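Local coordinates for protein walker-Type ATPase (Pyrococcus abyssi, PDB 2QEN) that is a P-loop ATPase of unknown cellular function that binds ADP with magnesium and probably hydrolyses ATP, at residues V209-R214 with W241-G246; V42-L47 with V198-F203; S172-L177 with K326-V331. The protein carries 1 engineered substitution. One frame throughout, in Å; residues are numbered along the deposited sequence.

Contact 1 of 3, residues V209-R214 with W241-G246; sequences VEFLKR and WLVVFG. With ADP (adenosine-5'-diphosphate), chain C.
Phe211 drives its ring into the gap between helix 205-217 and helix 239-252, and its far edge meets Val243. The CG2 methyl of Val243 lies in the plane of the ring, 3.5 Å from Phe211 CZ, so the contact is methyl against ring edge. Leu242 comes to the same ring obliquely, its CB 3.8 Å from Phe211 CE1. With CG anti to the backbone N (chi1 -175°), the Phe211 ring is carried to where it also meets the nucleotide: CE2 stands 3.5 Å from ADP C2, and N1 of the adenine also lies at the ring's edge. CG2 of Val243 serves both the phenylalanine and the sugar, lying near ADP C1', while CG1 is near the ribose hydroxyl O2'.

The two helices belong to the all-helical part that follows the last strand of the parallel ATPase sheet; segments 209-214 and 241-246 run at 32° to each other, their axes approaching to 10.4 Å. Together they form one wall of the adenosine end of the pocket. Phe15, whose backbone N hydrogen-bonds ADP, packs edge-to-face with Phe211.

On the side of Phe211 away from the nucleotide, Leu212 takes over. It crosses Leu242 at about a right angle, with Leu212 CD1 4.2 Å from Leu242 CD2, while its other methyl, CD2, sits 3.6 Å from the carbonyl O of Leu242. That same CD2 reaches the edge of the Phe245 ring, near its plane, 4.1 Å from CD2 of Phe245. Ala231 of helix 225-235 touches both Leu212 and Phe245.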
# COMPACT_ATOMS: atom_id res chain seq x y z
N VAL A 209 -12.79 -13.28 -12.24
CA VAL A 209 -12.94 -14.30 -13.28
C VAL A 209 -12.34 -13.83 -14.61
O VAL A 209 -11.56 -14.55 -15.24
CB VAL A 209 -14.45 -14.72 -13.46
CG1 VAL A 209 -14.71 -15.36 -14.83
CG2 VAL A 209 -14.88 -15.69 -12.35
N GLU A 210 -12.70 -12.61 -15.01
CA GLU A 210 -12.14 -11.99 -16.22
C GLU A 210 -10.62 -11.76 -16.20
O GLU A 210 -9.95 -11.91 -17.24
CB GLU A 210 -12.87 -10.67 -16.51
CG GLU A 210 -12.85 -10.29 -17.97
CD GLU A 210 -13.04 -11.49 -18.88
OE1 GLU A 210 -14.19 -11.98 -18.98
OE2 GLU A 210 -12.02 -11.94 -19.47
N PHE A 211 -10.10 -11.40 -15.02
CA PHE A 211 -8.66 -11.26 -14.78
C PHE A 211 -7.94 -12.56 -15.11
O PHE A 211 -7.03 -12.58 -15.94
CB PHE A 211 -8.43 -10.85 -13.32
CG PHE A 211 -7.00 -10.54 -12.97
CD1 PHE A 211 -6.11 -11.58 -12.64
CD2 PHE A 211 -6.55 -9.22 -12.91
CE1 PHE A 211 -4.77 -11.30 -12.31
CE2 PHE A 211 -5.24 -8.94 -12.58
CZ PHE A 211 -4.34 -9.99 -12.27
N LEU A 212 -8.37 -13.66 -14.48
CA LEU A 212 -7.80 -14.98 -14.72
C LEU A 212 -7.96 -15.44 -16.17
O LEU A 212 -7.02 -15.97 -16.77
CB LEU A 212 -8.44 -16.02 -13.78
CG LEU A 212 -8.00 -15.94 -12.31
CD1 LEU A 212 -8.63 -17.08 -11.50
CD2 LEU A 212 -6.44 -15.94 -12.18
N LYS A 213 -9.15 -15.24 -16.72
CA LYS A 213 -9.43 -15.54 -18.12
C LYS A 213 -8.45 -14.87 -19.08
O LYS A 213 -7.91 -15.53 -19.96
CB LYS A 213 -10.87 -15.17 -18.47
CG LYS A 213 -11.87 -16.23 -18.03
CD LYS A 213 -13.33 -15.86 -18.35
CE LYS A 213 -13.57 -15.68 -19.85
NZ LYS A 213 -13.05 -16.85 -20.62
N ARG A 214 -8.23 -13.56 -18.91
CA ARG A 214 -7.26 -12.82 -19.72
C ARG A 214 -5.85 -13.40 -19.58
O ARG A 214 -5.17 -13.63 -20.59
CB ARG A 214 -7.28 -11.32 -19.37
CG ARG A 214 -6.46 -10.46 -20.32
CD ARG A 214 -6.56 -8.96 -19.99
NE ARG A 214 -7.59 -8.26 -20.77
CZ ARG A 214 -7.84 -6.95 -20.67
NH1 ARG A 214 -7.14 -6.20 -19.82
NH2 ARG A 214 -8.79 -6.39 -21.42
N TRP A 241 -2.69 -12.36 -5.19
CA TRP A 241 -2.86 -13.81 -5.15
C TRP A 241 -3.33 -14.41 -6.49
O TRP A 241 -2.91 -15.50 -6.86
CB TRP A 241 -3.78 -14.21 -4.00
CG TRP A 241 -3.35 -13.65 -2.63
CD1 TRP A 241 -4.14 -12.97 -1.75
CD2 TRP A 241 -2.05 -13.73 -2.02
NE1 TRP A 241 -3.41 -12.62 -0.63
CE2 TRP A 241 -2.12 -13.07 -0.78
CE3 TRP A 241 -0.83 -14.29 -2.41
CZ2 TRP A 241 -1.03 -12.98 0.09
CZ3 TRP A 241 0.28 -14.16 -1.56
CH2 TRP A 241 0.16 -13.52 -0.32
N LEU A 242 -4.15 -13.66 -7.22
CA LEU A 242 -4.60 -14.07 -8.56
C LEU A 242 -3.44 -14.22 -9.56
O LEU A 242 -3.46 -15.12 -10.40
CB LEU A 242 -5.67 -13.11 -9.10
CG LEU A 242 -7.05 -13.03 -8.40
CD1 LEU A 242 -7.90 -11.90 -8.98
CD2 LEU A 242 -7.81 -14.34 -8.44
N VAL A 243 -2.46 -13.32 -9.47
CA VAL A 243 -1.23 -13.42 -10.28
C VAL A 243 -0.32 -14.59 -9.87
O VAL A 243 0.19 -15.29 -10.74
CB VAL A 243 -0.43 -12.07 -10.33
CG1 VAL A 243 0.95 -12.27 -10.99
CG2 VAL A 243 -1.21 -11.01 -11.09
N VAL A 244 -0.10 -14.79 -8.57
CA VAL A 244 0.68 -15.95 -8.08
C VAL A 244 0.06 -17.26 -8.57
O VAL A 244 0.77 -18.15 -9.03
CB VAL A 244 0.77 -15.99 -6.51
CG1 VAL A 244 1.36 -17.32 -6.03
CG2 VAL A 244 1.58 -14.78 -5.96
N PHE A 245 -1.26 -17.37 -8.45
CA PHE A 245 -2.00 -18.54 -8.96
C PHE A 245 -1.81 -18.73 -10.47
O PHE A 245 -1.53 -19.84 -10.93
CB PHE A 245 -3.48 -18.44 -8.60
CG PHE A 245 -4.31 -19.55 -9.20
CD1 PHE A 245 -4.30 -20.83 -8.62
CD2 PHE A 245 -5.07 -19.33 -10.36
CE1 PHE A 245 -5.02 -21.88 -9.20
CE2 PHE A 245 -5.78 -20.37 -10.95
CZ PHE A 245 -5.78 -21.63 -10.37
N GLY A 246 -1.97 -17.65 -11.25
CA GLY A 246 -1.82 -17.70 -12.70
C GLY A 246 -0.45 -18.22 -13.11
O GLY A 246 -0.34 -19.13 -13.90
PB ADP C . -0.21 -2.99 -2.80
O1B ADP C . -1.65 -2.55 -2.78
O2B ADP C . 0.72 -1.85 -3.17
O3B ADP C . 0.27 -3.75 -1.59
PA ADP C . 0.75 -4.12 -5.36
O1A ADP C . 0.48 -2.96 -6.28
O2A ADP C . 2.16 -4.49 -5.01
O3A ADP C . -0.16 -4.05 -4.01
O5' ADP C . 0.02 -5.38 -6.06
C5' ADP C . 0.29 -6.74 -5.70
C4' ADP C . 0.61 -7.52 -6.98
O4' ADP C . -0.61 -7.85 -7.68
C3' ADP C . 1.43 -6.76 -8.02
O3' ADP C . 2.83 -7.00 -7.89
C2' ADP C . 0.99 -7.36 -9.32
O2' ADP C . 1.53 -8.68 -9.34
C1' ADP C . -0.46 -7.63 -9.09
N9 ADP C . -1.44 -6.60 -9.49
C8 ADP C . -1.98 -5.68 -8.67
N7 ADP C . -2.91 -4.93 -9.31
C5 ADP C . -2.97 -5.37 -10.58
C6 ADP C . -3.74 -5.03 -11.79
N6 ADP C . -4.65 -4.03 -11.78
N1 ADP C . -3.50 -5.75 -12.92
C2 ADP C . -2.59 -6.73 -12.95
N3 ADP C . -1.88 -7.12 -11.88
C4 ADP C . -2.01 -6.48 -10.69

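Contact 2 of 3, residues V42-L47 with V198-F203; sequences VGKSSL and VLVKPF. With MG (magnesium ion), chain B; ADP (adenosine-5'-diphosphate), chain C.
Val42 and Val200 carry most of the apolar contact, their CG1 methyls 3.8 Å apart. Val42 holds CG1 between its own backbone N and carbonyl carbon (chi1 79°), a crowded position that sets this methyl against Val200 and leaves CG2 to lie on the peptide joining Lys201 to Pro202. CG2 of Val42 is 3.4 Å from Pro202 N. Leu47 crosses Val200 obliquely, its CD2 meeting the other methyl of the valine, CG2. The CG of Lys44 brushes Val200 as well, so Val200 touches three residues of 42-47.

No hydrogen bond joins the two segments; the amides of residues 43 to 46 turn to the nucleotide. This is the P-loop (Walker A motif) of the ATPase domain, backed by residues 200-202, which follow from strand 196-199, an outermost strand of the parallel sheet. Three donors converge on O1B of the beta phosphate: Gly43 N, Lys44 N at 2.8 Å and Lys44 NZ at 2.9 Å. The lysine chain bends at chi3 and chi4 to curl its amine back to the phosphate, and NZ is also held by Ser172 OG and Gly38 O. Ser45 N gives a nearly straight bond to O2B (165°). Ser46 grips the alpha phosphate twice: its N bonds ADP O1A, and Ser46 OG lies 2.7 Å from ADP O1A. At its positive phi any CB on Gly43, the N-cap residue, would press on the preceding carbonyl O, and it would also strike adenine N7.

Magnesium is bound by Ser45 OG at 2.3 Å, ADP O2B and four waters, making six ligands. Two of these waters donate hydrogen bonds back to the diphosphate, one to O2A and one to O3B, while Ser45 OG also hydrogen-bonds Asp135.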
# COMPACT_ATOMS: atom_id res chain seq x y z
N VAL A 42 -3.71 -5.29 -2.78
CA VAL A 42 -4.89 -4.95 -3.56
C VAL A 42 -4.53 -4.29 -4.91
O VAL A 42 -5.35 -4.28 -5.83
CB VAL A 42 -5.85 -4.04 -2.74
CG1 VAL A 42 -5.38 -2.55 -2.71
CG2 VAL A 42 -7.28 -4.19 -3.23
N GLY A 43 -3.33 -3.74 -5.00
CA GLY A 43 -2.84 -3.14 -6.24
C GLY A 43 -2.51 -1.65 -6.24
O GLY A 43 -2.49 -1.04 -7.31
N LYS A 44 -2.26 -1.06 -5.07
CA LYS A 44 -1.94 0.38 -4.94
C LYS A 44 -0.62 0.80 -5.58
O LYS A 44 -0.58 1.78 -6.34
CB LYS A 44 -1.94 0.86 -3.47
CG LYS A 44 -3.21 0.55 -2.66
CD LYS A 44 -3.10 1.09 -1.22
CE LYS A 44 -2.11 0.29 -0.36
NZ LYS A 44 -2.42 -1.21 -0.28
N SER A 45 0.47 0.10 -5.26
CA SER A 45 1.76 0.43 -5.89
C SER A 45 1.71 0.34 -7.42
O SER A 45 2.21 1.22 -8.12
CB SER A 45 2.89 -0.45 -5.37
OG SER A 45 3.24 -0.07 -4.06
N SER A 46 1.08 -0.72 -7.90
CA SER A 46 0.96 -0.98 -9.33
C SER A 46 0.19 0.12 -10.04
O SER A 46 0.65 0.60 -11.07
CB SER A 46 0.28 -2.34 -9.57
OG SER A 46 1.00 -3.35 -8.88
N LEU A 47 -0.97 0.50 -9.49
CA LEU A 47 -1.77 1.60 -10.02
C LEU A 47 -0.97 2.90 -10.01
O LEU A 47 -0.96 3.63 -10.99
CB LEU A 47 -3.06 1.76 -9.21
CG LEU A 47 -4.01 2.90 -9.61
CD1 LEU A 47 -4.68 2.62 -10.99
CD2 LEU A 47 -5.06 3.14 -8.53
N VAL A 198 -8.67 8.25 -2.41
CA VAL A 198 -8.95 7.28 -3.44
C VAL A 198 -8.78 5.87 -2.86
O VAL A 198 -7.70 5.50 -2.38
CB VAL A 198 -8.08 7.55 -4.70
CG1 VAL A 198 -8.33 6.48 -5.78
CG2 VAL A 198 -8.39 8.96 -5.25
N LEU A 199 -9.88 5.12 -2.88
CA LEU A 199 -10.01 3.80 -2.30
C LEU A 199 -9.84 2.72 -3.36
O LEU A 199 -10.56 2.73 -4.37
CB LEU A 199 -11.39 3.65 -1.66
CG LEU A 199 -11.73 4.23 -0.28
CD1 LEU A 199 -10.99 5.49 0.09
CD2 LEU A 199 -13.25 4.43 -0.14
N VAL A 200 -8.90 1.81 -3.13
CA VAL A 200 -8.66 0.66 -4.00
C VAL A 200 -9.10 -0.62 -3.29
O VAL A 200 -8.50 -1.04 -2.30
CB VAL A 200 -7.16 0.54 -4.47
CG1 VAL A 200 -7.00 -0.59 -5.47
CG2 VAL A 200 -6.66 1.85 -5.07
N LYS A 201 -10.16 -1.22 -3.83
CA LYS A 201 -10.81 -2.39 -3.26
C LYS A 201 -10.48 -3.63 -4.10
O LYS A 201 -10.11 -3.49 -5.27
CB LYS A 201 -12.32 -2.18 -3.27
CG LYS A 201 -12.81 -0.87 -2.64
CD LYS A 201 -12.56 -0.85 -1.13
CE LYS A 201 -13.51 0.13 -0.43
NZ LYS A 201 -13.10 0.35 0.99
N PRO A 202 -10.63 -4.84 -3.50
CA PRO A 202 -10.56 -6.10 -4.25
C PRO A 202 -11.52 -6.10 -5.44
O PRO A 202 -12.61 -5.54 -5.34
CB PRO A 202 -11.04 -7.15 -3.24
CG PRO A 202 -10.68 -6.59 -1.91
CD PRO A 202 -10.84 -5.09 -2.06
N PHE A 203 -11.12 -6.73 -6.54
CA PHE A 203 -11.99 -6.97 -7.68
C PHE A 203 -13.26 -7.68 -7.22
O PHE A 203 -13.21 -8.52 -6.31
CB PHE A 203 -11.32 -7.88 -8.71
CG PHE A 203 -10.09 -7.28 -9.38
CD1 PHE A 203 -9.98 -5.91 -9.62
CD2 PHE A 203 -9.06 -8.13 -9.81
CE1 PHE A 203 -8.85 -5.38 -10.25
CE2 PHE A 203 -7.93 -7.60 -10.46
CZ PHE A 203 -7.82 -6.23 -10.67
MG MG B . 2.53 -1.19 -2.17
PB ADP C . -0.21 -2.99 -2.80
O1B ADP C . -1.65 -2.55 -2.78
O2B ADP C . 0.72 -1.85 -3.17
O3B ADP C . 0.27 -3.75 -1.59
PA ADP C . 0.75 -4.12 -5.36
O1A ADP C . 0.48 -2.96 -6.28
O2A ADP C . 2.16 -4.49 -5.01
O3A ADP C . -0.16 -4.05 -4.01
O5' ADP C . 0.02 -5.38 -6.06
C5' ADP C . 0.29 -6.74 -5.70
C4' ADP C . 0.61 -7.52 -6.98
O4' ADP C . -0.61 -7.85 -7.68
C3' ADP C . 1.43 -6.76 -8.02
O3' ADP C . 2.83 -7.00 -7.89
C2' ADP C . 0.99 -7.36 -9.32
O2' ADP C . 1.53 -8.68 -9.34
C1' ADP C . -0.46 -7.63 -9.09
N9 ADP C . -1.44 -6.60 -9.49
C8 ADP C . -1.98 -5.68 -8.67
N7 ADP C . -2.91 -4.93 -9.31
C5 ADP C . -2.97 -5.37 -10.58
C6 ADP C . -3.74 -5.03 -11.79
N6 ADP C . -4.65 -4.03 -11.78
N1 ADP C . -3.50 -5.75 -12.92
C2 ADP C . -2.59 -6.73 -12.95
N3 ADP C . -1.88 -7.12 -11.88
C4 ADP C . -2.01 -6.48 -10.69
O HOH W 1 1.48 0.52 -1.41
O HOH W 2 4.43 -0.73 -1.39
O HOH W 3 3.48 -2.88 -3.04
O HOH W 4 2.36 -2.47 -0.36

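Contact 3 of 3, residues S172-L177 with K326-V331; sequences SEVGLL and KMNWIV
Asn328 reaches across to Ser172 and donates from ND2 to its carbonyl O, 3.0 Å away. The acceptor lies nearly in the plane of the asparagine amide, and the N-H...O angle is 155°. A second, more bent bond (135°) runs from Leu176 N to Lys326 O at 3.2 Å, the donor standing above the carbonyl plane. Here the first turn of helix 174-181 in the ATPase domain meets the C-terminal end of helix 314-326 in the winged-helix domain, which closes with a Schellman motif at Asn328. Farther out, Lys326 NZ forms a salt bridge with Asp179.

Packing fills in around these bonds. Met327 lies alongside both Leu176 and Glu173, its CG 3.6 Å from Leu176 CD2. Val174 CG2 touches the amide nitrogen of Asn328. At Gly175 a CB would clash with Lys326 CA, and the backbones come to 3.8 Å between these two CA atoms. A leucine in place of Asn328 would probably leave the Ser172 carbonyl without this donor and push a branched methyl end against Val174.

With OG of Ser172 bonded to Glu136 and Lys44, the bond to its carbonyl ties the winged-helix domain directly to a residue beside the nucleotide site.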
# COMPACT_ATOMS: atom_id res chain seq x y z
N SER A 172 -1.35 0.82 3.15
CA SER A 172 -2.09 -0.42 3.39
C SER A 172 -2.64 -0.44 4.82
O SER A 172 -3.70 -1.03 5.06
CB SER A 172 -1.19 -1.63 3.15
OG SER A 172 -0.70 -1.65 1.81
N GLU A 173 -1.92 0.18 5.75
CA GLU A 173 -2.36 0.31 7.13
C GLU A 173 -3.08 1.65 7.23
O GLU A 173 -2.53 2.63 7.73
CB GLU A 173 -1.16 0.23 8.10
CG GLU A 173 -0.28 -1.03 7.92
CD GLU A 173 0.96 -1.04 8.82
OE1 GLU A 173 1.87 -0.20 8.60
OE2 GLU A 173 1.04 -1.90 9.73
N VAL A 174 -4.30 1.67 6.70
CA VAL A 174 -5.09 2.89 6.53
C VAL A 174 -5.30 3.68 7.83
O VAL A 174 -5.11 4.91 7.87
CB VAL A 174 -6.45 2.59 5.85
CG1 VAL A 174 -7.27 3.89 5.69
CG2 VAL A 174 -6.22 1.95 4.48
N GLY A 175 -5.67 2.99 8.90
CA GLY A 175 -5.89 3.64 10.19
C GLY A 175 -4.63 4.27 10.72
O GLY A 175 -4.68 5.30 11.38
N LEU A 176 -3.49 3.65 10.42
CA LEU A 176 -2.18 4.11 10.88
C LEU A 176 -1.73 5.32 10.10
O LEU A 176 -1.02 6.18 10.64
CB LEU A 176 -1.15 2.98 10.78
CG LEU A 176 -0.60 2.28 12.05
CD1 LEU A 176 -1.50 2.32 13.30
CD2 LEU A 176 -0.13 0.87 11.77
N LEU A 177 -2.14 5.39 8.83
CA LEU A 177 -1.88 6.57 8.02
C LEU A 177 -2.70 7.75 8.56
O LEU A 177 -2.13 8.79 8.83
CB LEU A 177 -2.12 6.33 6.51
CG LEU A 177 -1.83 7.51 5.57
CD1 LEU A 177 -0.40 8.04 5.77
CD2 LEU A 177 -2.07 7.17 4.08
N LYS A 326 -6.60 -0.83 12.49
CA LYS A 326 -5.78 0.28 12.00
C LYS A 326 -4.64 -0.20 11.11
O LYS A 326 -4.20 0.51 10.20
CB LYS A 326 -5.17 1.07 13.17
CG LYS A 326 -6.16 1.91 13.98
CD LYS A 326 -5.42 2.56 15.15
CE LYS A 326 -6.37 3.28 16.12
NZ LYS A 326 -6.47 4.72 15.77
N MET A 327 -4.14 -1.39 11.41
CA MET A 327 -3.13 -2.06 10.59
C MET A 327 -3.79 -2.73 9.38
O MET A 327 -3.10 -3.25 8.51
CB MET A 327 -2.38 -3.10 11.42
CG MET A 327 -1.13 -2.59 12.16
SD MET A 327 -0.55 -3.84 13.36
CE MET A 327 1.18 -3.91 12.99
N ASN A 328 -5.12 -2.77 9.37
CA ASN A 328 -5.89 -3.41 8.29
C ASN A 328 -5.73 -4.94 8.18
O ASN A 328 -5.91 -5.51 7.09
CB ASN A 328 -5.58 -2.75 6.95
CG ASN A 328 -6.82 -2.30 6.20
OD1 ASN A 328 -7.95 -2.59 6.61
ND2 ASN A 328 -6.61 -1.60 5.09
N TRP A 329 -5.40 -5.61 9.29
CA TRP A 329 -5.43 -7.08 9.30
C TRP A 329 -6.88 -7.53 9.27
O TRP A 329 -7.22 -8.56 8.70
CB TRP A 329 -4.74 -7.66 10.54
CG TRP A 329 -3.23 -7.64 10.44
CD1 TRP A 329 -2.40 -6.69 10.93
CD2 TRP A 329 -2.40 -8.62 9.80
NE1 TRP A 329 -1.10 -7.00 10.63
CE2 TRP A 329 -1.06 -8.18 9.94
CE3 TRP A 329 -2.64 -9.82 9.13
CZ2 TRP A 329 0.03 -8.89 9.44
CZ3 TRP A 329 -1.56 -10.54 8.62
CH2 TRP A 329 -0.24 -10.07 8.79
N ILE A 330 -7.73 -6.66 9.85
CA ILE A 330 -9.09 -7.00 10.18
C ILE A 330 -10.08 -5.88 9.83
O ILE A 330 -9.75 -4.71 9.89
CB ILE A 330 -9.14 -7.38 11.70
CG1 ILE A 330 -9.48 -8.83 11.87
CG2 ILE A 330 -9.98 -6.47 12.58
CD1 ILE A 330 -8.26 -9.57 12.05
N VAL A 331 -11.28 -6.29 9.43
CA VAL A 331 -12.42 -5.40 9.32
C VAL A 331 -13.46 -5.80 10.40
O VAL A 331 -13.66 -7.00 10.67
CB VAL A 331 -13.06 -5.47 7.90
CG1 VAL A 331 -14.10 -4.43 7.74
CG2 VAL A 331 -12.00 -5.26 6.81

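In the fold
Contacts 1 and 2 are buried and both touch ADP, one at the adenosine end and the other at the phosphates; contact 3 lies nearer the surface, where the ATPase and winged-helix domains meet. Strand 196-199 of contact 2 is followed in the chain by helix 205-217 of contact 1, and Phe203 packs on Phe211 and Leu242, so the two contacts touch through Phe203. Contact 3 joins contact 2 through polar atoms instead, Lys44 NZ lying 2.7 Å from Ser172 OG. Neither buried contact has a hydrogen bond between its segments, whereas contact 3 has two. Contacts 1 and 3 do not touch, their centres about 26 Å apart.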